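Rx protein (Solanum tuberosum, PDB 4M70) probably acts as an intracellular NB-LRR immune receptor that detects a pathogen avirulence protein and triggers the hypersensitive response, the present fragment being its N-terminal coiled-coil domain. Local coordinates at residues T24-L35 against M93-L104. Residues are numbered along the deposited sequence; the frame is centred on the assembly and turned at random.
Sequences TGCDLQPFYEKL and MWEIFFVLEQAL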
loop_
_atom_site.group_PDB
_atom_site.type_symbol
_atom_site.label_atom_id
_atom_site.label_comp_id
_atom_site.label_asym_id
_atom_site.label_seq_id
_atom_site.Cartn_x
_atom_site.Cartn_y
_atom_site.Cartn_z
ATOM N N THR A 24 4.843 2.392 15.332
ATOM C CA THR A 24 3.464 2.090 15.690
ATOM C C THR A 24 3.308 0.696 16.284
ATOM O O THR A 24 2.387 0.451 17.063
ATOM C CB THR A 24 2.535 2.195 14.457
ATOM O OG1 THR A 24 2.843 1.145 13.530
ATOM C CG2 THR A 24 2.707 3.544 13.770
ATOM N N GLY A 25 4.188 -0.223 15.902
ATOM C CA GLY A 25 4.078 -1.582 16.394
ATOM C C GLY A 25 3.098 -2.393 15.569
ATOM O O GLY A 25 2.895 -3.582 15.827
ATOM N N CYS A 26 2.491 -1.747 14.575
ATOM C CA CYS A 26 1.510 -2.403 13.716
ATOM C C CYS A 26 2.114 -3.582 12.974
ATOM O O CYS A 26 3.314 -3.605 12.685
ATOM C CB CYS A 26 0.927 -1.421 12.694
ATOM S SG CYS A 26 -0.084 -0.088 13.362
ATOM N N ASP A 27 1.263 -4.555 12.664
ATOM C CA ASP A 27 1.697 -5.739 11.946
ATOM C C ASP A 27 1.592 -5.452 10.463
ATOM O O ASP A 27 0.556 -5.685 9.841
ATOM C CB ASP A 27 0.816 -6.934 12.316
ATOM C CG ASP A 27 1.241 -8.211 11.624
ATOM O OD1 ASP A 27 2.451 -8.372 11.349
ATOM O OD2 ASP A 27 0.358 -9.046 11.340
ATOM N N LEU A 28 2.671 -4.918 9.902
ATOM C CA LEU A 28 2.681 -4.534 8.500
ATOM C C LEU A 28 3.623 -5.418 7.686
ATOM O O LEU A 28 3.754 -5.245 6.474
ATOM C CB LEU A 28 3.094 -3.065 8.375
ATOM C CG LEU A 28 2.283 -2.092 9.243
ATOM C CD1 LEU A 28 2.785 -0.648 9.115
ATOM C CD2 LEU A 28 0.811 -2.167 8.886
ATOM N N GLN A 29 4.273 -6.368 8.353
ATOM C CA GLN A 29 5.218 -7.262 7.681
ATOM C C GLN A 29 4.644 -8.025 6.470
ATOM O O GLN A 29 5.367 -8.249 5.502
ATOM C CB GLN A 29 5.899 -8.214 8.673
ATOM C CG GLN A 29 7.105 -8.963 8.096
ATOM C CD GLN A 29 8.267 -8.048 7.727
ATOM O OE1 GLN A 29 8.378 -6.924 8.219
ATOM N NE2 GLN A 29 9.140 -8.533 6.848
ATOM N N PRO A 30 3.362 -8.449 6.520
ATOM C CA PRO A 30 2.826 -9.070 5.299
ATOM C C PRO A 30 2.853 -8.137 4.087
ATOM O O PRO A 30 3.165 -8.588 2.976
ATOM C CB PRO A 30 1.373 -9.394 5.679
ATOM C CG PRO A 30 1.090 -8.593 6.917
ATOM C CD PRO A 30 2.398 -8.550 7.630
ATOM N N PHE A 31 2.548 -6.859 4.303
ATOM C CA PHE A 31 2.624 -5.872 3.232
ATOM C C PHE A 31 4.052 -5.773 2.719
ATOM O O PHE A 31 4.289 -5.747 1.513
ATOM C CB PHE A 31 2.177 -4.491 3.717
ATOM C CG PHE A 31 0.732 -4.412 4.118
ATOM C CD1 PHE A 31 0.378 -4.224 5.443
ATOM C CD2 PHE A 31 -0.272 -4.518 3.169
ATOM C CE1 PHE A 31 -0.953 -4.138 5.813
ATOM C CE2 PHE A 31 -1.602 -4.431 3.527
ATOM C CZ PHE A 31 -1.944 -4.242 4.854
ATOM N N TYR A 32 4.994 -5.723 3.652
ATOM C CA TYR A 32 6.414 -5.642 3.335
ATOM C C TYR A 32 6.836 -6.826 2.457
ATOM O O TYR A 32 7.500 -6.642 1.438
ATOM C CB TYR A 32 7.218 -5.606 4.637
ATOM C CG TYR A 32 8.700 -5.380 4.477
ATOM C CD1 TYR A 32 9.583 -6.448 4.400
ATOM C CD2 TYR A 32 9.221 -4.091 4.428
ATOM C CE1 TYR A 32 10.945 -6.240 4.263
ATOM C CE2 TYR A 32 10.576 -3.875 4.291
ATOM C CZ TYR A 32 11.435 -4.951 4.208
ATOM O OH TYR A 32 12.790 -4.736 4.075
ATOM N N GLU A 33 6.441 -8.034 2.851
ATOM C CA GLU A 33 6.805 -9.247 2.120
ATOM C C GLU A 33 6.178 -9.294 0.730
ATOM O O GLU A 33 6.829 -9.687 -0.245
ATOM C CB GLU A 33 6.398 -10.497 2.907
ATOM C CG GLU A 33 7.177 -10.723 4.196
ATOM C CD GLU A 33 8.635 -11.066 3.939
ATOM O OE1 GLU A 33 8.945 -11.566 2.835
ATOM O OE2 GLU A 33 9.470 -10.853 4.845
ATOM N N LYS A 34 4.916 -8.887 0.639
ATOM C CA LYS A 34 4.242 -8.848 -0.651
ATOM C C LYS A 34 4.910 -7.841 -1.584
ATOM O O LYS A 34 5.096 -8.098 -2.784
ATOM C CB LYS A 34 2.765 -8.503 -0.463
ATOM C CG LYS A 34 1.922 -8.599 -1.716
ATOM C CD LYS A 34 0.471 -8.217 -1.430
ATOM C CE LYS A 34 -0.171 -9.131 -0.390
ATOM N NZ LYS A 34 -1.586 -8.742 -0.092
ATOM N N LEU A 35 5.318 -6.713 -1.011
ATOM C CA LEU A 35 6.009 -5.677 -1.764
ATOM C C LEU A 35 7.360 -6.132 -2.271
ATOM O O LEU A 35 7.698 -5.931 -3.436
ATOM C CB LEU A 35 6.213 -4.439 -0.893
ATOM C CG LEU A 35 5.175 -3.331 -0.967
ATOM C CD1 LEU A 35 5.597 -2.194 -0.069
ATOM C CD2 LEU A 35 5.060 -2.854 -2.399
ATOM N N MET A 93 -4.350 3.634 12.812
ATOM C CA MET A 93 -3.875 2.305 12.420
ATOM C C MET A 93 -4.678 1.784 11.236
ATOM O O MET A 93 -4.119 1.303 10.243
ATOM C CB MET A 93 -3.969 1.314 13.583
ATOM C CG MET A 93 -2.952 1.503 14.693
ATOM S SD MET A 93 -3.202 0.299 16.018
ATOM C CE MET A 93 -2.829 -1.244 15.179
ATOM N N TRP A 94 -5.996 1.918 11.347
ATOM C CA TRP A 94 -6.923 1.478 10.318
ATOM C C TRP A 94 -6.594 2.164 9.009
ATOM O O TRP A 94 -6.626 1.547 7.938
ATOM C CB TRP A 94 -8.360 1.810 10.728
ATOM C CG TRP A 94 -9.421 1.266 9.806
ATOM C CD1 TRP A 94 -10.171 0.138 9.991
ATOM C CD2 TRP A 94 -9.839 1.825 8.549
ATOM N NE1 TRP A 94 -11.034 -0.031 8.932
ATOM C CE2 TRP A 94 -10.850 0.988 8.038
ATOM C CE3 TRP A 94 -9.459 2.951 7.813
ATOM C CZ2 TRP A 94 -11.481 1.246 6.819
ATOM C CZ3 TRP A 94 -10.089 3.201 6.605
ATOM C CH2 TRP A 94 -11.087 2.352 6.121
ATOM N N GLU A 95 -6.291 3.453 9.100
ATOM C CA GLU A 95 -5.968 4.218 7.912
ATOM C C GLU A 95 -4.700 3.670 7.244
ATOM O O GLU A 95 -4.633 3.548 6.010
ATOM C CB GLU A 95 -5.816 5.698 8.251
ATOM C CG GLU A 95 -5.843 6.573 7.024
ATOM C CD GLU A 95 -7.204 6.550 6.355
ATOM O OE1 GLU A 95 -8.213 6.393 7.077
ATOM O OE2 GLU A 95 -7.268 6.685 5.115
ATOM N N ILE A 96 -3.702 3.332 8.061
ATOM C CA ILE A 96 -2.482 2.707 7.539
ATOM C C ILE A 96 -2.760 1.387 6.810
ATOM O O ILE A 96 -2.282 1.170 5.684
ATOM C CB ILE A 96 -1.432 2.466 8.649
ATOM C CG1 ILE A 96 -0.928 3.799 9.210
ATOM C CG2 ILE A 96 -0.240 1.676 8.118
ATOM C CD1 ILE A 96 -0.019 3.635 10.403
ATOM N N PHE A 97 -3.533 0.516 7.457
ATOM C CA PHE A 97 -3.868 -0.788 6.877
ATOM C C PHE A 97 -4.585 -0.629 5.541
ATOM O O PHE A 97 -4.229 -1.263 4.541
ATOM C CB PHE A 97 -4.758 -1.602 7.809
ATOM C CG PHE A 97 -4.070 -2.062 9.051
ATOM C CD1 PHE A 97 -3.037 -2.984 8.998
ATOM C CD2 PHE A 97 -4.520 -1.633 10.289
ATOM C CE1 PHE A 97 -2.414 -3.412 10.162
ATOM C CE2 PHE A 97 -3.914 -2.063 11.454
ATOM C CZ PHE A 97 -2.860 -2.954 11.392
ATOM N N PHE A 98 -5.590 0.240 5.538
ATOM C CA PHE A 98 -6.423 0.463 4.367
ATOM C C PHE A 98 -5.616 1.003 3.196
ATOM O O PHE A 98 -5.743 0.517 2.058
ATOM C CB PHE A 98 -7.568 1.413 4.710
ATOM C CG PHE A 98 -8.498 1.690 3.565
ATOM C CD1 PHE A 98 -8.338 2.826 2.787
ATOM C CD2 PHE A 98 -9.528 0.813 3.260
ATOM C CE1 PHE A 98 -9.191 3.087 1.729
ATOM C CE2 PHE A 98 -10.388 1.071 2.209
ATOM C CZ PHE A 98 -10.217 2.205 1.438
ATOM N N VAL A 99 -4.784 2.007 3.470
ATOM C CA VAL A 99 -3.981 2.582 2.401
ATOM C C VAL A 99 -2.978 1.564 1.857
ATOM O O VAL A 99 -2.786 1.472 0.640
ATOM C CB VAL A 99 -3.284 3.910 2.817
ATOM C CG1 VAL A 99 -2.203 3.670 3.852
ATOM C CG2 VAL A 99 -2.705 4.606 1.604
ATOM N N LEU A 100 -2.381 0.768 2.742
ATOM C CA LEU A 100 -1.416 -0.221 2.279
ATOM C C LEU A 100 -2.044 -1.325 1.434
ATOM O O LEU A 100 -1.454 -1.763 0.445
ATOM C CB LEU A 100 -0.630 -0.811 3.449
ATOM C CG LEU A 100 0.456 0.120 3.985
ATOM C CD1 LEU A 100 1.165 -0.483 5.188
ATOM C CD2 LEU A 100 1.434 0.425 2.864
ATOM N N GLU A 101 -3.239 -1.770 1.809
ATOM C CA GLU A 101 -3.956 -2.744 0.984
ATOM C C GLU A 101 -4.373 -2.158 -0.380
ATOM O O GLU A 101 -4.249 -2.837 -1.408
ATOM C CB GLU A 101 -5.136 -3.348 1.743
ATOM C CG GLU A 101 -5.833 -4.471 0.982
ATOM C CD GLU A 101 -4.983 -5.701 0.738
ATOM O OE1 GLU A 101 -3.959 -5.892 1.424
ATOM O OE2 GLU A 101 -5.340 -6.467 -0.182
ATOM N N GLN A 102 -4.888 -0.925 -0.391
ATOM C CA GLN A 102 -5.240 -0.280 -1.664
ATOM C C GLN A 102 -4.018 -0.190 -2.586
ATOM O O GLN A 102 -4.070 -0.529 -3.786
ATOM C CB GLN A 102 -5.812 1.120 -1.434
ATOM C CG GLN A 102 -7.153 1.169 -0.725
ATOM C CD GLN A 102 -8.330 1.155 -1.685
ATOM O OE1 GLN A 102 -8.872 0.097 -2.011
ATOM N NE2 GLN A 102 -8.723 2.334 -2.151
ATOM N N ALA A 103 -2.915 0.261 -1.997
ATOM C CA ALA A 103 -1.656 0.427 -2.710
ATOM C C ALA A 103 -1.174 -0.904 -3.265
ATOM O O ALA A 103 -0.772 -0.991 -4.425
ATOM C CB ALA A 103 -0.609 1.021 -1.788
ATOM N N LEU A 104 -1.209 -1.940 -2.431
ATOM C CA LEU A 104 -0.767 -3.261 -2.861
ATOM C C LEU A 104 -1.644 -3.849 -3.959
ATOM O O LEU A 104 -1.143 -4.554 -4.832
ATOM C CB LEU A 104 -0.660 -4.228 -1.681
ATOM C CG LEU A 104 0.546 -3.925 -0.791
ATOM C CD1 LEU A 104 0.926 -5.110 0.068
ATOM C CD2 LEU A 104 1.713 -3.488 -1.641
#
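Phe31 sits as a knob among Phe97, Leu100, Glu101 and Leu104. With CG anti to its carbonyl carbon (chi1 -65°), the ring points into the hole on the neighbouring helix, and Leu100 CB lies 3.7 Å from the ring centroid, almost on the normal: a CH-pi contact over one face. The rim is occupied too. Leu104 CD1 comes up in the ring plane, 3.4 Å from Phe31 CD2, and Glu101 OE1 stands 3.5 Å from CE2 of the same ring, with carboxylate and ring planes 52° apart. The Phe31 and Phe97 side chains cross at about a right angle and meet edge on, through CE1 and CD1. The segments 29-35 and 93-104 of helices 29-42 and 86-119 run nearly parallel, 17° apart, within the four-helix bundle of the Rx coiled-coil domain; helix 56-81 packs on Ile96, while helix 4-24 touches Leu28 and Leu35. Besides the Phe31 edge, Leu104 CD1 lies against the aliphatic chain of Lys34, while CD2 presses tightly on Leu35 CD2 at 3.5 Å. Lys34 NZ stays 4.0 Å from Glu101 OE1, beyond salt-bridge range. In the loop before helix 29-42, Leu28 divides its methyls, CD1 going to Ile96 CG2 and CD2 to the Phe97 ring. At Cys26, SG nestles against Met93 CG and CE, the methionine chain bending at chi3. An ST turn shapes the backbone here: Cys26 N donates to Thr24 OG1 (3.1 Å), a hydroxyl also hydrogen-bonded to Ser20 O.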